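Local coordinates for PHOX (PDB 3ZWU), which probably hydrolyses phosphate monoesters as an alkaline phosphatase of the PhoX family, at a site holding an oxo-bridged pair of irons and calcium ions, at residues A[65-70]-A[89-94]; A[193-198]-A[269-274]. All coordinates share one frame; numbering follows the deposited sequence.

Overall arrangement
Both contacts bring loop glutamates to one metal cluster near the middle of the PhoX beta-propeller, with vanadate, a phosphate analogue, bound on it. Contact 1 delivers Glu90 to the first iron. Contact 2 delivers Glu194, which spans both irons, and Glu273, which joins the second iron to a calcium. The two contacts follow one another along the chain and their centres lie 14 Å apart, yet Glu90 OE2 and Glu194 OE1 come within 2.8 Å, two negative oxygens held together by the same iron. One water belongs to both: it binds that iron and the calcium of contact 2, and its oxygen lies 2.6 Å from Asp69 OD2 of contact 1.

Contact 1 of 2, residues A[65-70]-A[89-94]; sequences GDNNDG and NEYTNY. With FEO (mu-oxo-diiron), chain I; VO4 (vanadate ion), chain C.
A polar contact ties the start of strand 68-76 to the loop that leaves strand 82-89, at the end of a beta hairpin facing the metal cluster. Asn68 and Asn89 form its antiparallel non-hydrogen-bonded pair; just beyond, Glu90 N gives Asn67 O a nearly straight bond of 3.2 Å. Asn89 ND2 bonds Asp66 O at 3.2 Å from above the carbonyl plane, while Ser120 holds Asn89 OD1. The side chains of Asn67 and Asn93 reach toward each other and their amides, turned 55° apart, exchange two bonds: Asn93 ND2 to Asn67 OD1 at 2.9 Å and Asn67 ND2 to Asn93 OD1 at 3.0 Å. Asn67 ND2 sits 3.2 Å above the centre of the Tyr91 ring. Asp66 OD2 takes the hydroxyl of Thr92 OG1 on its anti lone pair at 2.7 Å, and a water links it to Asn93 ND2. Glu90, CG anti to the backbone N (chi1 -166°) and chain extended, reaches the first iron with OE2 at 2.0 Å. Asp69 OD2 stands 3.1 Å from Glu90 OE1, a repulsion probably offset by Gln550 NE2, bonded to OE1, and the iron-bound water at Asp69 OD2. Thr534 of strand 532-538 holds Asp69 OD1, and helix 107-116 packs against Asp66 and Thr92.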
# COMPACT_ATOMS: atom_id res chain seq x y z
N GLY A 65 -7.33 -12.67 6.64
CA GLY A 65 -7.76 -12.39 5.28
C GLY A 65 -6.76 -12.83 4.23
O GLY A 65 -5.70 -13.36 4.56
N ASP A 66 -7.12 -12.63 2.97
CA ASP A 66 -6.31 -13.06 1.84
C ASP A 66 -5.36 -11.95 1.39
O ASP A 66 -5.46 -10.81 1.85
CB ASP A 66 -7.22 -13.49 0.69
CG ASP A 66 -6.65 -14.52 -0.27
OD1 ASP A 66 -5.43 -14.82 -0.16
OD2 ASP A 66 -7.40 -14.99 -1.15
N ASN A 67 -4.38 -12.31 0.55
CA ASN A 67 -3.42 -11.40 -0.05
C ASN A 67 -2.97 -10.29 0.88
O ASN A 67 -3.14 -9.10 0.58
CB ASN A 67 -3.96 -10.87 -1.37
CG ASN A 67 -4.03 -11.94 -2.43
OD1 ASN A 67 -3.44 -13.02 -2.30
ND2 ASN A 67 -4.75 -11.68 -3.49
N ASN A 68 -2.34 -10.70 1.98
CA ASN A 68 -1.79 -9.78 2.97
C ASN A 68 -0.87 -8.76 2.29
O ASN A 68 -0.12 -9.12 1.38
CB ASN A 68 -1.08 -10.50 4.12
CG ASN A 68 -0.19 -11.66 3.73
OD1 ASN A 68 -0.43 -12.79 4.12
ND2 ASN A 68 0.86 -11.42 2.97
N ASP A 69 -0.94 -7.51 2.73
CA ASP A 69 -0.22 -6.42 2.09
C ASP A 69 0.42 -5.50 3.14
O ASP A 69 1.17 -6.01 3.97
CB ASP A 69 -1.21 -5.73 1.13
CG ASP A 69 -0.59 -4.98 -0.03
OD1 ASP A 69 0.57 -4.53 0.10
OD2 ASP A 69 -1.27 -4.82 -1.06
N GLY A 70 0.16 -4.17 3.15
CA GLY A 70 0.78 -3.30 4.14
C GLY A 70 0.46 -3.71 5.57
O GLY A 70 -0.60 -4.26 5.84
N ASN A 89 -5.42 -6.75 4.03
CA ASN A 89 -5.80 -7.86 3.18
C ASN A 89 -6.40 -7.21 1.95
O ASN A 89 -7.50 -6.66 2.01
CB ASN A 89 -6.79 -8.74 3.89
CG ASN A 89 -6.21 -9.37 5.13
OD1 ASN A 89 -6.69 -9.15 6.24
ND2 ASN A 89 -5.19 -10.21 4.95
N GLU A 90 -5.64 -7.19 0.85
CA GLU A 90 -6.00 -6.40 -0.32
C GLU A 90 -7.08 -6.95 -1.21
O GLU A 90 -7.97 -6.22 -1.61
CB GLU A 90 -4.75 -6.09 -1.12
CG GLU A 90 -4.98 -4.99 -2.15
CD GLU A 90 -3.78 -4.68 -3.01
OE1 GLU A 90 -3.11 -5.63 -3.47
OE2 GLU A 90 -3.53 -3.48 -3.25
N TYR A 91 -6.94 -8.19 -1.63
CA TYR A 91 -7.90 -8.78 -2.56
C TYR A 91 -7.88 -10.28 -2.41
O TYR A 91 -7.32 -10.78 -1.44
CB TYR A 91 -7.66 -8.28 -4.00
CG TYR A 91 -6.38 -8.72 -4.68
CD1 TYR A 91 -5.16 -8.16 -4.33
CD2 TYR A 91 -6.40 -9.63 -5.73
CE1 TYR A 91 -3.98 -8.53 -4.98
CE2 TYR A 91 -5.23 -9.99 -6.40
CZ TYR A 91 -4.03 -9.43 -6.02
OH TYR A 91 -2.86 -9.74 -6.68
N THR A 92 -8.53 -11.01 -3.31
CA THR A 92 -8.56 -12.47 -3.21
C THR A 92 -8.32 -13.09 -4.56
O THR A 92 -8.44 -12.44 -5.60
CB THR A 92 -9.85 -12.95 -2.53
OG1 THR A 92 -9.74 -14.35 -2.31
CG2 THR A 92 -11.10 -12.63 -3.34
N ASN A 93 -7.96 -14.37 -4.54
CA ASN A 93 -7.64 -15.16 -5.71
C ASN A 93 -8.77 -16.14 -5.90
O ASN A 93 -8.84 -17.14 -5.19
CB ASN A 93 -6.30 -15.86 -5.49
CG ASN A 93 -5.28 -14.93 -4.88
OD1 ASN A 93 -4.91 -13.91 -5.47
ND2 ASN A 93 -4.87 -15.19 -3.64
N TYR A 94 -9.69 -15.84 -6.83
CA TYR A 94 -10.86 -16.68 -7.05
C TYR A 94 -10.52 -18.14 -7.37
O TYR A 94 -11.27 -19.02 -6.96
CB TYR A 94 -11.76 -16.10 -8.15
CG TYR A 94 -12.46 -14.78 -7.83
CD1 TYR A 94 -12.67 -14.38 -6.51
CD2 TYR A 94 -13.01 -14.01 -8.85
CE1 TYR A 94 -13.36 -13.21 -6.22
CE2 TYR A 94 -13.68 -12.82 -8.56
CZ TYR A 94 -13.88 -12.44 -7.25
OH TYR A 94 -14.57 -11.30 -6.95
FE1 FEO I . -2.00 -2.43 -4.01
FE2 FEO I . -0.31 -0.09 -6.02
O FEO I . -0.42 -1.65 -4.91
V VO4 C . -0.74 -3.15 -6.69
O1 VO4 C . -0.93 -4.33 -7.96
O2 VO4 C . 0.84 -3.68 -6.10
O3 VO4 C . -2.17 -3.51 -5.79
O4 VO4 C . -0.67 -1.66 -7.57
O HOH W 1 -6.50 -17.22 -2.22
O HOH W 2 -0.49 -3.92 -3.37

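Contact 2 of 2, residues A[193-198]-A[269-274]; sequences EENFTD and RFKHEN. With CA (calcium ion), chain F; FEO (mu-oxo-diiron), chain I; VO4 (vanadate ion), chain C.
Lys271 NZ is gripped from several directions: by Thr197 OG1 at 3.2 Å, by a water at 2.8 Å from NZ that also donates to Asp198 OD1, and by a salt bridge to Glu293. The loops after strands 189-193 and 262-264 pass each other here beside the metal cluster of the propeller, and each makes an inverse gamma turn, centred on Asn195 in one and Lys271 in the other. With CG anti to the carbonyl carbon and every later torsion extended, the lysine chain runs past the backbone of Glu194, its CB and CG both near Glu194 O, and crosses Thr197 at about a right angle. Lys271 CA adds a CA-H...O contact to the same carbonyl. One residue along, His272 N is shared weakly between Glu193 O across the contact and Phe270 O in its own loop.

On the cluster side, Glu194 and Glu273 run alongside each other toward the irons, with carboxylate planes 83° apart. Glu194 bridges the irons, OE1 on the first at 2.0 Å and OE2 on the second at 2.1 Å. Glu273 bends at chi2 (97°), placing OE1 on the second iron at 2.0 Å and OE2 on the calcium at 2.3 Å. Glu194 OE2 and Glu273 OE1 come within 2.9 Å, a closeness the shared second iron probably makes tolerable. Cys179 and Glu90 complete the protein ligands of the first iron, Asp292 and Glu387 those of the second.

Away from the metals, the rings of Phe270 and His272 overlap at their rims, each with its CE1 over a face of the other. The Arg269 guanidinium has its main polar partner at Ile369; against Phe196 it simply packs, planes 62° apart, with Arg269 NH2 at the ring edge, 3.6 Å from Phe196 CZ.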
# COMPACT_ATOMS: atom_id res chain seq x y z
N GLU A 193 -7.32 2.47 0.92
CA GLU A 193 -8.17 1.84 -0.10
C GLU A 193 -7.64 2.25 -1.46
O GLU A 193 -7.64 3.44 -1.79
CB GLU A 193 -9.62 2.29 0.07
CG GLU A 193 -10.20 1.81 1.38
CD GLU A 193 -11.50 2.45 1.80
OE1 GLU A 193 -11.93 3.44 1.16
OE2 GLU A 193 -12.10 1.96 2.78
N GLU A 194 -7.14 1.27 -2.24
CA GLU A 194 -6.51 1.54 -3.52
C GLU A 194 -7.42 1.26 -4.70
O GLU A 194 -8.15 2.16 -5.11
CB GLU A 194 -5.18 0.78 -3.62
CG GLU A 194 -4.38 1.08 -4.87
CD GLU A 194 -3.26 0.09 -5.11
OE1 GLU A 194 -3.38 -1.07 -4.67
OE2 GLU A 194 -2.29 0.46 -5.81
N ASN A 195 -7.45 0.02 -5.24
CA ASN A 195 -8.23 -0.29 -6.44
C ASN A 195 -9.69 -0.61 -6.13
O ASN A 195 -10.26 -1.57 -6.65
CB ASN A 195 -7.55 -1.40 -7.23
CG ASN A 195 -6.21 -0.96 -7.77
OD1 ASN A 195 -5.15 -1.45 -7.37
ND2 ASN A 195 -6.24 -0.01 -8.69
N PHE A 196 -10.31 0.25 -5.32
CA PHE A 196 -11.69 0.10 -4.88
C PHE A 196 -12.68 0.12 -6.04
O PHE A 196 -13.69 -0.58 -5.99
CB PHE A 196 -12.06 1.18 -3.84
CG PHE A 196 -12.22 2.57 -4.40
CD1 PHE A 196 -11.13 3.41 -4.56
CD2 PHE A 196 -13.46 3.02 -4.83
CE1 PHE A 196 -11.28 4.68 -5.13
CE2 PHE A 196 -13.61 4.29 -5.36
CZ PHE A 196 -12.52 5.12 -5.50
N THR A 197 -12.39 0.92 -7.09
CA THR A 197 -13.27 1.04 -8.25
C THR A 197 -13.47 -0.26 -9.01
O THR A 197 -14.51 -0.45 -9.63
CB THR A 197 -12.76 2.12 -9.20
OG1 THR A 197 -11.41 1.82 -9.56
CG2 THR A 197 -12.85 3.50 -8.61
N ASP A 198 -12.48 -1.17 -8.95
CA ASP A 198 -12.55 -2.48 -9.61
C ASP A 198 -13.76 -3.30 -9.16
O ASP A 198 -14.25 -4.13 -9.93
CB ASP A 198 -11.30 -3.31 -9.29
CG ASP A 198 -10.01 -2.78 -9.89
OD1 ASP A 198 -10.05 -1.71 -10.53
OD2 ASP A 198 -8.97 -3.44 -9.70
N ARG A 269 -9.84 11.55 -1.69
CA ARG A 269 -10.28 10.30 -2.28
C ARG A 269 -9.51 10.03 -3.55
O ARG A 269 -9.55 10.85 -4.47
CB ARG A 269 -11.78 10.32 -2.55
CG ARG A 269 -12.30 9.14 -3.35
CD ARG A 269 -13.80 9.06 -3.28
NE ARG A 269 -14.34 8.15 -4.29
CZ ARG A 269 -14.54 8.44 -5.57
NH1 ARG A 269 -14.24 9.64 -6.05
NH2 ARG A 269 -15.04 7.52 -6.39
N PHE A 270 -8.85 8.88 -3.61
CA PHE A 270 -8.10 8.42 -4.76
C PHE A 270 -7.65 6.98 -4.50
O PHE A 270 -8.13 6.38 -3.54
CB PHE A 270 -6.96 9.38 -5.13
CG PHE A 270 -6.04 9.83 -4.03
CD1 PHE A 270 -4.91 9.09 -3.70
CD2 PHE A 270 -6.22 11.06 -3.40
CE1 PHE A 270 -4.00 9.56 -2.75
CE2 PHE A 270 -5.33 11.51 -2.43
CZ PHE A 270 -4.22 10.76 -2.12
N LYS A 271 -6.83 6.38 -5.38
CA LYS A 271 -6.41 5.00 -5.19
C LYS A 271 -5.16 5.01 -4.33
O LYS A 271 -4.03 4.89 -4.81
CB LYS A 271 -6.25 4.30 -6.55
CG LYS A 271 -7.53 4.42 -7.36
CD LYS A 271 -7.56 3.57 -8.60
CE LYS A 271 -8.79 3.91 -9.41
NZ LYS A 271 -8.82 3.21 -10.72
N HIS A 272 -5.39 5.19 -3.03
CA HIS A 272 -4.34 5.33 -2.02
C HIS A 272 -3.48 4.09 -1.89
O HIS A 272 -4.02 3.01 -1.63
CB HIS A 272 -4.93 5.61 -0.64
CG HIS A 272 -5.60 6.93 -0.50
ND1 HIS A 272 -4.91 8.04 -0.06
CD2 HIS A 272 -6.90 7.25 -0.66
CE1 HIS A 272 -5.81 9.01 -0.00
NE2 HIS A 272 -7.02 8.58 -0.37
N GLU A 273 -2.15 4.24 -1.97
CA GLU A 273 -1.24 3.13 -1.76
C GLU A 273 -0.91 3.07 -0.26
O GLU A 273 -1.35 2.15 0.41
CB GLU A 273 0.03 3.26 -2.60
CG GLU A 273 0.93 2.05 -2.44
CD GLU A 273 0.82 0.99 -3.51
OE1 GLU A 273 0.15 1.23 -4.54
OE2 GLU A 273 1.36 -0.12 -3.29
N ASN A 274 -0.13 4.04 0.26
CA ASN A 274 0.23 4.08 1.68
C ASN A 274 0.10 5.51 2.20
O ASN A 274 -0.31 6.41 1.46
CB ASN A 274 1.61 3.46 1.92
CG ASN A 274 2.79 4.38 1.97
OD1 ASN A 274 2.89 5.32 1.18
ND2 ASN A 274 3.80 4.03 2.77
CA CA F . 1.63 -2.33 -3.98
FE1 FEO I . -2.00 -2.43 -4.01
FE2 FEO I . -0.31 -0.09 -6.02
O FEO I . -0.42 -1.65 -4.91
V VO4 C . -0.74 -3.15 -6.69
O1 VO4 C . -0.93 -4.33 -7.96
O2 VO4 C . 0.84 -3.68 -6.10
O3 VO4 C . -2.17 -3.51 -5.79
O4 VO4 C . -0.67 -1.66 -7.57
O HOH W 3 -8.46 0.50 -10.22
O HOH W 4 1.11 -2.40 -1.49
O HOH W 5 2.67 -4.37 -3.13
O HOH W 2 -0.49 -3.92 -3.37